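Local coordinates for apical membrane antigen AMA1 (Toxoplasma gondii ME49, PDB 4YIV), which serves host-cell invasion as an essential microneme protein of the moving junction, the ring formed between the apical tip of the parasite and the target cell, at residues D248-S262 with F302-S316. Sequence-based numbering, arbitrary orientation.
Sequences DYTELTDTVIERVES and FYYVDTTGEGKCALS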
loop_
_atom_site.group_PDB
_atom_site.type_symbol
_atom_site.label_atom_id
_atom_site.label_comp_id
_atom_site.label_asym_id
_atom_site.label_seq_id
_atom_site.Cartn_x
_atom_site.Cartn_y
_atom_site.Cartn_z
ATOM N N ASP A 248 17.402 13.713 -8.694
ATOM C CA ASP A 248 16.390 13.429 -7.697
ATOM C C ASP A 248 15.203 14.323 -8.009
ATOM O O ASP A 248 15.321 15.259 -8.790
ATOM C CB ASP A 248 16.880 13.636 -6.272
ATOM C CG ASP A 248 17.123 15.098 -5.908
ATOM O OD1 ASP A 248 16.152 15.874 -5.742
ATOM O OD2 ASP A 248 18.301 15.459 -5.706
ATOM N N TYR A 249 14.066 14.038 -7.377
ATOM C CA TYR A 249 12.830 14.680 -7.769
ATOM C C TYR A 249 12.855 16.210 -7.654
ATOM O O TYR A 249 12.111 16.885 -8.366
ATOM C CB TYR A 249 11.684 14.144 -6.935
ATOM C CG TYR A 249 11.300 12.696 -7.159
ATOM C CD1 TYR A 249 11.562 12.037 -8.354
ATOM C CD2 TYR A 249 10.618 12.002 -6.160
ATOM C CE1 TYR A 249 11.193 10.744 -8.536
ATOM C CE2 TYR A 249 10.234 10.712 -6.342
ATOM C CZ TYR A 249 10.525 10.082 -7.507
ATOM O OH TYR A 249 10.106 8.786 -7.646
ATOM N N THR A 250 13.668 16.771 -6.766
ATOM C CA THR A 250 13.634 18.216 -6.577
ATOM C C THR A 250 14.110 18.952 -7.838
ATOM O O THR A 250 13.931 20.156 -7.951
ATOM C CB THR A 250 14.482 18.682 -5.386
ATOM O OG1 THR A 250 15.865 18.368 -5.613
ATOM C CG2 THR A 250 13.982 18.065 -4.096
ATOM N N GLU A 251 14.701 18.223 -8.776
ATOM C CA GLU A 251 15.227 18.813 -10.003
ATOM C C GLU A 251 14.243 18.733 -11.159
ATOM O O GLU A 251 14.516 19.260 -12.231
ATOM C CB GLU A 251 16.533 18.122 -10.426
ATOM C CG GLU A 251 17.705 18.390 -9.496
ATOM C CD GLU A 251 19.050 18.149 -10.180
ATOM O OE1 GLU A 251 19.292 18.743 -11.260
ATOM O OE2 GLU A 251 19.857 17.360 -9.646
ATOM N N LEU A 252 13.119 18.046 -10.959
ATOM C CA LEU A 252 12.162 17.849 -12.035
ATOM C C LEU A 252 11.076 18.908 -11.922
ATOM O O LEU A 252 10.714 19.336 -10.822
ATOM C CB LEU A 252 11.563 16.433 -12.000
ATOM C CG LEU A 252 12.555 15.265 -11.956
ATOM C CD1 LEU A 252 11.781 13.954 -11.898
ATOM C CD2 LEU A 252 13.529 15.277 -13.140
ATOM N N THR A 253 10.543 19.338 -13.061
ATOM C CA THR A 253 9.584 20.448 -13.070
ATOM C C THR A 253 8.217 20.079 -12.505
ATOM O O THR A 253 7.561 20.904 -11.866
ATOM C CB THR A 253 9.400 21.003 -14.508
ATOM O OG1 THR A 253 10.666 21.463 -14.990
ATOM C CG2 THR A 253 8.427 22.182 -14.528
ATOM N N ASP A 254 7.772 18.848 -12.722
ATOM C CA ASP A 254 6.439 18.459 -12.269
ATOM C C ASP A 254 6.447 17.887 -10.841
ATOM O O ASP A 254 5.448 17.346 -10.373
ATOM C CB ASP A 254 5.825 17.449 -13.236
ATOM C CG ASP A 254 6.610 16.149 -13.304
ATOM O OD1 ASP A 254 7.847 16.174 -13.096
ATOM O OD2 ASP A 254 5.986 15.097 -13.572
ATOM N N THR A 255 7.564 18.007 -10.137
ATOM C CA THR A 255 7.578 17.618 -8.731
ATOM C C THR A 255 6.856 18.615 -7.829
ATOM O O THR A 255 7.004 19.819 -7.946
ATOM C CB THR A 255 9.037 17.424 -8.242
ATOM O OG1 THR A 255 9.612 16.360 -9.014
ATOM C CG2 THR A 255 9.061 17.064 -6.754
ATOM N N VAL A 256 6.029 18.091 -6.937
ATOM C CA VAL A 256 5.409 18.869 -5.922
ATOM C C VAL A 256 6.342 18.853 -4.716
ATOM O O VAL A 256 6.685 17.778 -4.207
ATOM C CB VAL A 256 4.000 18.299 -5.543
ATOM C CG1 VAL A 256 3.382 19.076 -4.403
ATOM C CG2 VAL A 256 3.070 18.306 -6.767
ATOM N N ILE A 257 6.700 20.032 -4.221
ATOM C CA ILE A 257 7.496 20.149 -2.990
ATOM C C ILE A 257 6.706 20.875 -1.917
ATOM O O ILE A 257 6.241 21.977 -2.151
ATOM C CB ILE A 257 8.834 20.911 -3.249
ATOM C CG1 ILE A 257 9.690 20.160 -4.266
ATOM C CG2 ILE A 257 9.598 21.137 -1.928
ATOM C CD1 ILE A 257 10.925 20.891 -4.710
ATOM N N GLU A 258 6.539 20.265 -0.746
ATOM C CA GLU A 258 5.804 20.897 0.333
ATOM C C GLU A 258 6.533 20.808 1.669
ATOM O O GLU A 258 7.257 19.837 1.942
ATOM C CB GLU A 258 4.402 20.260 0.430
ATOM C CG GLU A 258 3.611 20.500 -0.856
ATOM C CD GLU A 258 2.322 19.692 -0.961
ATOM O OE1 GLU A 258 2.140 18.746 -0.157
ATOM O OE2 GLU A 258 1.504 20.016 -1.872
ATOM N N ARG A 259 6.357 21.833 2.504
ATOM C CA ARG A 259 6.915 21.809 3.852
ATOM C C ARG A 259 6.224 20.749 4.715
ATOM O O ARG A 259 5.012 20.579 4.652
ATOM C CB ARG A 259 6.784 23.183 4.511
ATOM C CG ARG A 259 7.621 24.264 3.833
ATOM C CD ARG A 259 8.086 25.334 4.811
ATOM N NE ARG A 259 8.919 26.310 4.115
ATOM C CZ ARG A 259 8.447 27.343 3.424
ATOM N NH1 ARG A 259 9.287 28.172 2.808
ATOM N NH2 ARG A 259 7.137 27.550 3.353
ATOM N N VAL A 260 6.996 20.023 5.516
ATOM C CA VAL A 260 6.410 19.127 6.503
ATOM C C VAL A 260 7.111 19.315 7.835
ATOM O O VAL A 260 8.263 19.734 7.876
ATOM C CB VAL A 260 6.507 17.646 6.056
ATOM C CG1 VAL A 260 5.704 17.447 4.799
ATOM C CG2 VAL A 260 7.975 17.243 5.817
ATOM N N GLU A 261 6.412 19.006 8.919
ATOM C CA GLU A 261 6.998 19.087 10.243
ATOM C C GLU A 261 7.780 17.815 10.615
ATOM O O GLU A 261 8.607 17.846 11.509
ATOM C CB GLU A 261 5.913 19.317 11.283
ATOM C CG GLU A 261 4.994 20.494 11.028
ATOM C CD GLU A 261 3.750 20.406 11.891
ATOM O OE1 GLU A 261 3.786 20.905 13.036
ATOM O OE2 GLU A 261 2.746 19.813 11.434
ATOM N N SER A 262 7.486 16.699 9.951
ATOM C CA SER A 262 8.121 15.406 10.274
ATOM C C SER A 262 8.236 14.537 9.038
ATOM O O SER A 262 7.534 14.747 8.035
ATOM C CB SER A 262 7.330 14.637 11.328
ATOM O OG SER A 262 6.125 14.130 10.769
ATOM N N PHE A 302 10.003 11.733 -1.144
ATOM C CA PHE A 302 10.963 11.704 -0.041
ATOM C C PHE A 302 10.977 12.928 0.817
ATOM O O PHE A 302 10.699 14.053 0.395
ATOM C CB PHE A 302 12.397 11.439 -0.547
ATOM C CG PHE A 302 12.896 12.401 -1.611
ATOM C CD1 PHE A 302 13.493 13.618 -1.268
ATOM C CD2 PHE A 302 12.788 12.068 -2.962
ATOM C CE1 PHE A 302 13.985 14.478 -2.273
ATOM C CE2 PHE A 302 13.288 12.909 -3.959
ATOM C CZ PHE A 302 13.884 14.111 -3.608
ATOM N N TYR A 303 11.285 12.651 2.073
ATOM C CA TYR A 303 11.601 13.659 3.032
ATOM C C TYR A 303 13.057 14.074 2.853
ATOM O O TYR A 303 13.916 13.232 2.584
ATOM C CB TYR A 303 11.363 13.117 4.416
ATOM C CG TYR A 303 11.799 14.061 5.469
ATOM C CD1 TYR A 303 13.107 14.040 5.927
ATOM C CD2 TYR A 303 10.918 14.980 6.009
ATOM C CE1 TYR A 303 13.527 14.900 6.886
ATOM C CE2 TYR A 303 11.341 15.863 6.975
ATOM C CZ TYR A 303 12.653 15.800 7.413
ATOM O OH TYR A 303 13.128 16.648 8.379
ATOM N N TYR A 304 13.327 15.368 2.970
ATOM C CA TYR A 304 14.692 15.877 2.952
ATOM C C TYR A 304 14.696 17.200 3.695
ATOM O O TYR A 304 13.648 17.698 4.078
ATOM C CB TYR A 304 15.222 16.048 1.526
ATOM C CG TYR A 304 14.544 17.150 0.722
ATOM C CD1 TYR A 304 13.254 16.993 0.233
ATOM C CD2 TYR A 304 15.199 18.333 0.458
ATOM C CE1 TYR A 304 12.637 17.991 -0.492
ATOM C CE2 TYR A 304 14.603 19.342 -0.268
ATOM C CZ TYR A 304 13.325 19.174 -0.744
ATOM O OH TYR A 304 12.739 20.185 -1.472
ATOM N N VAL A 305 15.888 17.748 3.903
ATOM C CA VAL A 305 16.048 18.989 4.631
ATOM C C VAL A 305 16.635 20.005 3.672
ATOM O O VAL A 305 17.660 19.766 3.039
ATOM C CB VAL A 305 16.946 18.818 5.856
ATOM C CG1 VAL A 305 17.150 20.164 6.556
ATOM C CG2 VAL A 305 16.317 17.818 6.811
ATOM N N ASP A 306 15.922 21.110 3.519
ATOM C CA ASP A 306 16.300 22.150 2.583
ATOM C C ASP A 306 17.541 22.873 3.134
ATOM O O ASP A 306 17.842 22.778 4.326
ATOM C CB ASP A 306 15.125 23.115 2.386
ATOM C CG ASP A 306 15.261 23.975 1.145
ATOM O OD1 ASP A 306 15.570 23.433 0.053
ATOM O OD2 ASP A 306 15.047 25.204 1.276
ATOM N N THR A 307 18.257 23.583 2.268
ATOM C CA THR A 307 19.478 24.289 2.665
ATOM C C THR A 307 19.220 25.216 3.861
ATOM O O THR A 307 20.114 25.479 4.668
ATOM C CB THR A 307 20.046 25.106 1.489
ATOM O OG1 THR A 307 19.108 26.128 1.128
ATOM C CG2 THR A 307 20.308 24.204 0.274
ATOM N N THR A 308 17.984 25.692 3.975
ATOM C CA THR A 308 17.592 26.580 5.058
ATOM C C THR A 308 17.213 25.832 6.323
ATOM O O THR A 308 16.797 26.442 7.305
ATOM C CB THR A 308 16.403 27.440 4.645
ATOM O OG1 THR A 308 15.275 26.588 4.395
ATOM C CG2 THR A 308 16.735 28.242 3.380
ATOM N N GLY A 309 17.325 24.508 6.296
ATOM C CA GLY A 309 17.020 23.691 7.461
ATOM C C GLY A 309 15.559 23.284 7.636
ATOM O O GLY A 309 15.233 22.613 8.610
ATOM N N GLU A 310 14.682 23.681 6.713
ATOM C CA GLU A 310 13.266 23.298 6.777
ATOM C C GLU A 310 13.053 21.862 6.253
ATOM O O GLU A 310 13.606 21.494 5.217
ATOM C CB GLU A 310 12.400 24.255 5.954
ATOM C CG GLU A 310 12.716 25.747 6.095
ATOM C CD GLU A 310 12.123 26.574 4.947
ATOM O OE1 GLU A 310 10.974 27.044 5.093
ATOM O OE2 GLU A 310 12.790 26.741 3.893
ATOM N N GLY A 311 12.254 21.066 6.954
ATOM C CA GLY A 311 11.902 19.747 6.446
ATOM C C GLY A 311 10.968 19.920 5.253
ATOM O O GLY A 311 10.043 20.730 5.314
ATOM N N LYS A 312 11.210 19.180 4.176
ATOM C CA LYS A 312 10.349 19.242 2.987
ATOM C C LYS A 312 10.026 17.850 2.444
ATOM O O LYS A 312 10.711 16.869 2.745
ATOM C CB LYS A 312 11.006 20.109 1.907
ATOM C CG LYS A 312 11.015 21.584 2.337
ATOM C CD LYS A 312 11.497 22.505 1.257
ATOM C CE LYS A 312 11.344 23.972 1.668
ATOM N NZ LYS A 312 11.767 24.844 0.537
ATOM N N CYS A 313 8.985 17.783 1.652
ATOM C CA CYS A 313 8.555 16.552 1.069
ATOM C C CYS A 313 8.420 16.720 -0.413
ATOM O O CYS A 313 7.676 17.532 -0.843
ATOM C CB CYS A 313 7.233 16.112 1.662
ATOM S SG CYS A 313 6.676 14.512 1.097
ATOM N N ALA A 314 9.174 15.950 -1.169
ATOM C CA ALA A 314 9.112 15.993 -2.623
ATOM C C ALA A 314 8.333 14.821 -3.141
ATOM O O ALA A 314 8.694 13.671 -2.873
ATOM C CB ALA A 314 10.482 15.989 -3.225
ATOM N N LEU A 315 7.303 15.115 -3.934
ATOM C CA LEU A 315 6.396 14.111 -4.480
ATOM C C LEU A 315 6.330 14.089 -6.001
ATOM O O LEU A 315 6.261 15.146 -6.654
ATOM C CB LEU A 315 5.007 14.357 -3.956
ATOM C CG LEU A 315 4.854 14.475 -2.448
ATOM C CD1 LEU A 315 3.539 15.081 -2.136
ATOM C CD2 LEU A 315 4.888 13.100 -1.873
ATOM N N SER A 316 6.362 12.889 -6.561
ATOM C CA SER A 316 6.414 12.715 -8.020
ATOM C C SER A 316 5.652 11.468 -8.460
ATOM O O SER A 316 5.487 10.538 -7.664
ATOM C CB SER A 316 7.869 12.622 -8.466
ATOM O OG SER A 316 7.955 12.301 -9.829
HETATM O O HOH W 1 8.348 14.683 -10.853
HETATM O O HOH W 2 4.239 15.457 -8.693
HETATM O O HOH W 3 11.367 18.012 9.573
#
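Strand 256-259 runs antiparallel to strand 311-316, V256 and E258 exchanging paired backbone hydrogen bonds with L315 and C313, and V260 N prolongs the pairing to G311 O (3.1 Å). I257 and A314 share one side of the sheet while V256 and L315 share the other. The chain leading into the edge strand folds back over the A314 side. There CB of S316 sits above the centre of the Y249 ring, 3.5 Å from the centroid, in a CH-pi contact. The F302 ring lies nearly parallel to that of Y249 but slid aside, with Y249 CD2 3.6 Å from F302 CE2. Chi1 of T250 (63°) sets its hydroxyl between backbone N and carbonyl carbon and turns the methyl anti to that carbon, bringing CG2 to 3.6 Å from Y304 CZ; I257 CG2 reaches the edge of the same tyrosine. One water joins the hydroxyls of T255 and S316 to D254 OD1, and S316 OG is also bonded to Q318 N. On the other side, V260 CG1 packs on C313 CB (3.7 Å), next to the C313-C266 disulfide to helix 263-272. The arrangement illustrates how a hairpin, 300-305 with 311-316, gains an edge strand in the antiparallel sheet of a PAN-like domain, with a disulfide tying sheet to helix.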